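Long-range contact in glycerol trinitrate reductase (Agrobacterium tumefaciens, PDB 5EPD), which probably works as an FMN-dependent oxidoreductase of the old yellow enzyme family and is named for the reduction of glycerol trinitrate: residues T36-R48 / Y64-A78. Numbering follows the deposited sequence.
Sequences TLANRIVMAPLTR and YYAQRASAGLIISEA
Met-43 and Leu-73 join the first two strands of the TIM barrel, 41-43 and 73-80, as parallel neighbours. Three backbone hydrogen bonds tie them: Leu-73 N to Ile-41 O, Met-43 N to Leu-73 O and Ile-75 N to Met-43 O (2.7 Å).

Before the strands, the Asn-39 amide bridges the two loops. Asn-39 ND2 donates to Ser-70 O at 3.1 Å, almost in the amide plane. OD1 accepts from Ile-41 N, closing an Asx turn, and weakly from Gly-72 N. These bonds fix the rotation of the amide.

Apolar packing occupies both faces of the strand pair. Val-42 CG1 meets Ile-75 CG1 at 3.7 Å on one. On the other, Met-43 runs toward helix 61-66, its CG opposite the backbone N (chi1 178°) and its chain extended. SD lies beside Ile-74 CG2, and Met-43 CE reaches Arg-68 CD at 3.8 Å and the hydroxyl end of Tyr-64.

Past strand 41-43, water links the two segments. One molecule bonds Ala-44 O, Leu-46 N and Ile-75 O.

A direct side-chain bond lies nearby. Arg-48, also bonded to Ile-364 O and Gly-371 O, is bent at chi2 and chi3 (-48° and -58°), which brings NH1 to Tyr-64. The weak hydrogen bond from Arg-48 NH1 to Tyr-64 OH spans 3.2 Å at the guanidinium edge.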
loop_
_atom_site.group_PDB
_atom_site.type_symbol
_atom_site.label_atom_id
_atom_site.label_comp_id
_atom_site.label_asym_id
_atom_site.label_seq_id
_atom_site.Cartn_x
_atom_site.Cartn_y
_atom_site.Cartn_z
ATOM N N THR A 36 -5.953 18.790 1.054
ATOM C CA THR A 36 -5.064 19.668 0.315
ATOM C C THR A 36 -3.638 19.150 0.538
ATOM O O THR A 36 -3.259 18.851 1.686
ATOM C CB THR A 36 -5.222 21.142 0.808
ATOM O OG1 THR A 36 -4.490 22.031 -0.048
ATOM C CG2 THR A 36 -4.770 21.328 2.283
ATOM N N LEU A 37 -2.868 19.029 -0.547
ATOM C CA LEU A 37 -1.496 18.497 -0.492
ATOM C C LEU A 37 -0.495 19.604 -0.761
ATOM O O LEU A 37 -0.698 20.397 -1.660
ATOM C CB LEU A 37 -1.276 17.385 -1.526
ATOM C CG LEU A 37 -2.212 16.174 -1.545
ATOM C CD1 LEU A 37 -1.714 15.125 -2.543
ATOM C CD2 LEU A 37 -2.360 15.552 -0.170
ATOM N N ALA A 38 0.599 19.624 -0.006
ATOM C CA ALA A 38 1.631 20.660 -0.171
ATOM C C ALA A 38 2.352 20.548 -1.519
ATOM O O ALA A 38 2.830 21.536 -2.033
ATOM C CB ALA A 38 2.629 20.612 0.981
ATOM N N ASN A 39 2.409 19.349 -2.089
ATOM C CA ASN A 39 3.056 19.128 -3.390
ATOM C C ASN A 39 2.565 17.783 -3.965
ATOM O O ASN A 39 1.719 17.102 -3.376
ATOM C CB ASN A 39 4.588 19.154 -3.252
ATOM C CG ASN A 39 5.091 18.129 -2.251
ATOM O OD1 ASN A 39 4.807 16.927 -2.384
ATOM N ND2 ASN A 39 5.800 18.586 -1.224
ATOM N N ARG A 40 3.116 17.406 -5.104
ATOM C CA ARG A 40 2.612 16.280 -5.854
ATOM C C ARG A 40 3.470 15.037 -5.656
ATOM O O ARG A 40 3.332 14.034 -6.392
ATOM C CB ARG A 40 2.531 16.655 -7.345
ATOM C CG ARG A 40 1.387 17.600 -7.661
ATOM C CD ARG A 40 1.368 17.939 -9.139
ATOM N NE ARG A 40 0.363 18.960 -9.403
ATOM C CZ ARG A 40 -0.838 18.754 -9.961
ATOM N NH1 ARG A 40 -1.224 17.543 -10.379
ATOM N NH2 ARG A 40 -1.663 19.791 -10.127
ATOM N N ILE A 41 4.362 15.096 -4.673
ATOM C CA ILE A 41 5.245 13.953 -4.384
ATOM C C ILE A 41 4.643 13.052 -3.285
ATOM O O ILE A 41 4.331 13.494 -2.161
ATOM C CB ILE A 41 6.668 14.412 -4.013
ATOM C CG1 ILE A 41 7.271 15.230 -5.156
ATOM C CG2 ILE A 41 7.554 13.214 -3.701
ATOM C CD1 ILE A 41 8.422 16.093 -4.690
ATOM N N VAL A 42 4.465 11.777 -3.633
ATOM C CA VAL A 42 3.921 10.802 -2.699
ATOM C C VAL A 42 5.004 9.829 -2.216
ATOM O O VAL A 42 5.837 9.346 -3.005
ATOM C CB VAL A 42 2.758 10.054 -3.361
ATOM C CG1 VAL A 42 2.161 9.024 -2.418
ATOM C CG2 VAL A 42 1.721 11.074 -3.824
ATOM N N MET A 43 5.009 9.587 -0.911
ATOM C CA MET A 43 5.826 8.531 -0.343
ATOM C C MET A 43 5.041 7.232 -0.428
ATOM O O MET A 43 4.008 7.061 0.217
ATOM C CB MET A 43 6.204 8.818 1.117
ATOM C CG MET A 43 7.014 7.690 1.754
ATOM S SD MET A 43 7.548 8.173 3.396
ATOM C CE MET A 43 8.081 6.590 4.037
ATOM N N ALA A 44 5.561 6.310 -1.212
ATOM C CA ALA A 44 4.893 5.051 -1.422
ATOM C C ALA A 44 4.954 4.154 -0.166
ATOM O O ALA A 44 5.814 4.341 0.724
ATOM C CB ALA A 44 5.528 4.360 -2.606
ATOM N N PRO A 45 4.037 3.171 -0.086
ATOM C CA PRO A 45 4.023 2.206 1.024
ATOM C C PRO A 45 5.264 1.336 0.992
ATOM O O PRO A 45 5.586 0.717 -0.046
ATOM C CB PRO A 45 2.776 1.379 0.755
ATOM C CG PRO A 45 2.635 1.427 -0.737
ATOM C CD PRO A 45 3.030 2.831 -1.114
ATOM N N LEU A 46 5.976 1.336 2.121
ATOM C CA LEU A 46 7.204 0.590 2.272
ATOM C C LEU A 46 7.205 -0.182 3.603
ATOM O O LEU A 46 7.178 0.389 4.716
ATOM C CB LEU A 46 8.390 1.516 2.195
ATOM C CG LEU A 46 8.622 2.280 0.895
ATOM C CD1 LEU A 46 9.361 3.577 1.203
ATOM C CD2 LEU A 46 9.381 1.478 -0.158
ATOM N N THR A 47 7.201 -1.494 3.476
ATOM C CA THR A 47 7.321 -2.360 4.614
ATOM C C THR A 47 8.702 -2.262 5.274
ATOM O O THR A 47 9.752 -2.404 4.591
ATOM C CB THR A 47 7.089 -3.821 4.201
ATOM O OG1 THR A 47 5.783 -3.974 3.615
ATOM C CG2 THR A 47 7.217 -4.707 5.412
ATOM N N ARG A 48 8.694 -2.081 6.607
ATOM C CA ARG A 48 9.934 -1.964 7.435
ATOM C C ARG A 48 10.085 -2.998 8.584
ATOM O O ARG A 48 11.167 -3.133 9.149
ATOM C CB ARG A 48 10.052 -0.534 8.017
ATOM C CG ARG A 48 9.926 0.609 7.007
ATOM C CD ARG A 48 10.791 0.421 5.763
ATOM N NE ARG A 48 12.201 0.275 6.112
ATOM C CZ ARG A 48 13.042 1.293 6.259
ATOM N NH1 ARG A 48 12.614 2.541 6.075
ATOM N NH2 ARG A 48 14.323 1.069 6.589
ATOM N N TYR A 64 10.108 8.492 12.253
ATOM C CA TYR A 64 10.410 8.055 10.905
ATOM C C TYR A 64 9.540 8.769 9.916
ATOM O O TYR A 64 10.053 9.337 8.954
ATOM C CB TYR A 64 10.190 6.537 10.839
ATOM C CG TYR A 64 10.068 5.917 9.482
ATOM C CD1 TYR A 64 11.179 5.816 8.649
ATOM C CD2 TYR A 64 8.856 5.345 9.066
ATOM C CE1 TYR A 64 11.085 5.202 7.417
ATOM C CE2 TYR A 64 8.743 4.713 7.835
ATOM C CZ TYR A 64 9.860 4.654 7.005
ATOM O OH TYR A 64 9.789 4.045 5.767
ATOM N N TYR A 65 8.232 8.764 10.164
ATOM C CA TYR A 65 7.271 9.367 9.254
ATOM C C TYR A 65 7.355 10.885 9.299
ATOM O O TYR A 65 7.379 11.532 8.252
ATOM C CB TYR A 65 5.841 8.912 9.553
ATOM C CG TYR A 65 5.527 7.486 9.090
ATOM C CD1 TYR A 65 5.483 7.166 7.730
ATOM C CD2 TYR A 65 5.292 6.464 10.012
ATOM C CE1 TYR A 65 5.200 5.877 7.308
ATOM C CE2 TYR A 65 5.009 5.167 9.596
ATOM C CZ TYR A 65 4.968 4.880 8.252
ATOM O OH TYR A 65 4.669 3.592 7.848
ATOM N N ALA A 66 7.433 11.452 10.506
ATOM C CA ALA A 66 7.611 12.918 10.664
ATOM C C ALA A 66 8.893 13.480 9.995
ATOM O O ALA A 66 8.868 14.567 9.415
ATOM C CB ALA A 66 7.559 13.305 12.140
ATOM N N GLN A 67 9.991 12.731 10.068
ATOM C CA GLN A 67 11.182 13.021 9.269
ATOM C C GLN A 67 10.934 13.187 7.754
ATOM O O GLN A 67 11.722 13.846 7.079
ATOM C CB GLN A 67 12.200 11.892 9.422
ATOM C CG GLN A 67 12.886 11.800 10.773
ATOM C CD GLN A 67 14.046 10.829 10.736
ATOM O OE1 GLN A 67 14.074 9.901 9.912
ATOM N NE2 GLN A 67 15.024 11.042 11.622
ATOM N N ARG A 68 9.889 12.537 7.221
ATOM C CA ARG A 68 9.579 12.518 5.767
ATOM C C ARG A 68 8.284 13.255 5.453
ATOM O O ARG A 68 7.778 13.164 4.341
ATOM C CB ARG A 68 9.458 11.055 5.306
ATOM C CG ARG A 68 10.782 10.342 5.438
ATOM C CD ARG A 68 10.724 8.814 5.511
ATOM N NE ARG A 68 12.129 8.389 5.462
ATOM C CZ ARG A 68 12.993 8.523 6.479
ATOM N NH1 ARG A 68 12.589 8.984 7.678
ATOM N NH2 ARG A 68 14.266 8.186 6.301
ATOM N N ALA A 69 7.776 14.022 6.415
ATOM C CA ALA A 69 6.477 14.635 6.286
ATOM C C ALA A 69 6.453 15.834 5.316
ATOM O O ALA A 69 5.374 16.399 5.059
ATOM C CB ALA A 69 5.989 15.051 7.654
ATOM N N SER A 70 7.607 16.226 4.765
ATOM C CA SER A 70 7.613 17.245 3.704
ATOM C C SER A 70 7.042 16.658 2.400
ATOM O O SER A 70 6.699 17.404 1.460
ATOM C CB SER A 70 9.006 17.844 3.493
ATOM O OG SER A 70 9.873 16.910 2.887
ATOM N N ALA A 71 6.905 15.327 2.347
ATOM C CA ALA A 71 6.130 14.709 1.261
ATOM C C ALA A 71 4.703 15.278 1.250
ATOM O O ALA A 71 4.039 15.376 2.298
ATOM C CB ALA A 71 6.102 13.188 1.387
ATOM N N GLY A 72 4.246 15.660 0.057
ATOM C CA GLY A 72 2.842 16.020 -0.151
ATOM C C GLY A 72 1.891 15.022 0.496
ATOM O O GLY A 72 0.957 15.421 1.190
ATOM N N LEU A 73 2.132 13.725 0.276
ATOM C CA LEU A 73 1.326 12.670 0.888
ATOM C C LEU A 73 2.212 11.472 1.195
ATOM O O LEU A 73 3.030 11.049 0.342
ATOM C CB LEU A 73 0.191 12.237 -0.063
ATOM C CG LEU A 73 -0.758 11.118 0.410
ATOM C CD1 LEU A 73 -1.658 11.566 1.553
ATOM C CD2 LEU A 73 -1.607 10.587 -0.733
ATOM N N ILE A 74 2.059 10.927 2.405
ATOM C CA ILE A 74 2.717 9.678 2.781
ATOM C C ILE A 74 1.699 8.561 2.738
ATOM O O ILE A 74 0.613 8.685 3.313
ATOM C CB ILE A 74 3.292 9.724 4.212
ATOM C CG1 ILE A 74 4.404 10.736 4.304
ATOM C CG2 ILE A 74 3.818 8.345 4.623
ATOM C CD1 ILE A 74 4.865 10.987 5.740
ATOM N N ILE A 75 2.036 7.470 2.057
ATOM C CA ILE A 75 1.255 6.241 2.208
ATOM C C ILE A 75 2.011 5.368 3.201
ATOM O O ILE A 75 3.186 5.022 2.983
ATOM C CB ILE A 75 1.091 5.408 0.909
ATOM C CG1 ILE A 75 0.836 6.275 -0.326
ATOM C CG2 ILE A 75 -0.019 4.378 1.113
ATOM C CD1 ILE A 75 -0.572 6.811 -0.389
ATOM N N SER A 76 1.358 5.008 4.290
ATOM C CA SER A 76 2.006 4.157 5.284
ATOM C C SER A 76 2.373 2.824 4.680
ATOM O O SER A 76 1.822 2.402 3.651
ATOM C CB SER A 76 1.072 3.824 6.430
ATOM O OG SER A 76 0.080 2.885 5.995
ATOM N N GLU A 77 3.299 2.182 5.367
ATOM C CA GLU A 77 3.557 0.771 5.231
ATOM C C GLU A 77 2.255 0.001 5.236
ATOM O O GLU A 77 1.294 0.360 5.951
ATOM C CB GLU A 77 4.419 0.294 6.397
ATOM C CG GLU A 77 3.824 0.599 7.785
ATOM C CD GLU A 77 4.889 0.606 8.882
ATOM O OE1 GLU A 77 5.320 1.695 9.355
ATOM O OE2 GLU A 77 5.293 -0.504 9.283
ATOM N N ALA A 78 2.219 -1.046 4.425
ATOM C CA ALA A 78 1.100 -1.983 4.451
ATOM C C ALA A 78 0.853 -2.466 5.898
ATOM O O ALA A 78 1.798 -2.848 6.608
ATOM C CB ALA A 78 1.382 -3.167 3.540
HETATM O O HOH W 1 1.226 17.934 2.176
HETATM O O HOH W 2 5.566 4.102 3.477
HETATM O O HOH W 3 7.445 3.049 5.313
HETATM O O HOH W 4 4.325 -3.357 6.247
HETATM O O HOH W 5 4.588 -1.569 2.594
HETATM O O HOH W 6 6.024 -2.818 8.060
#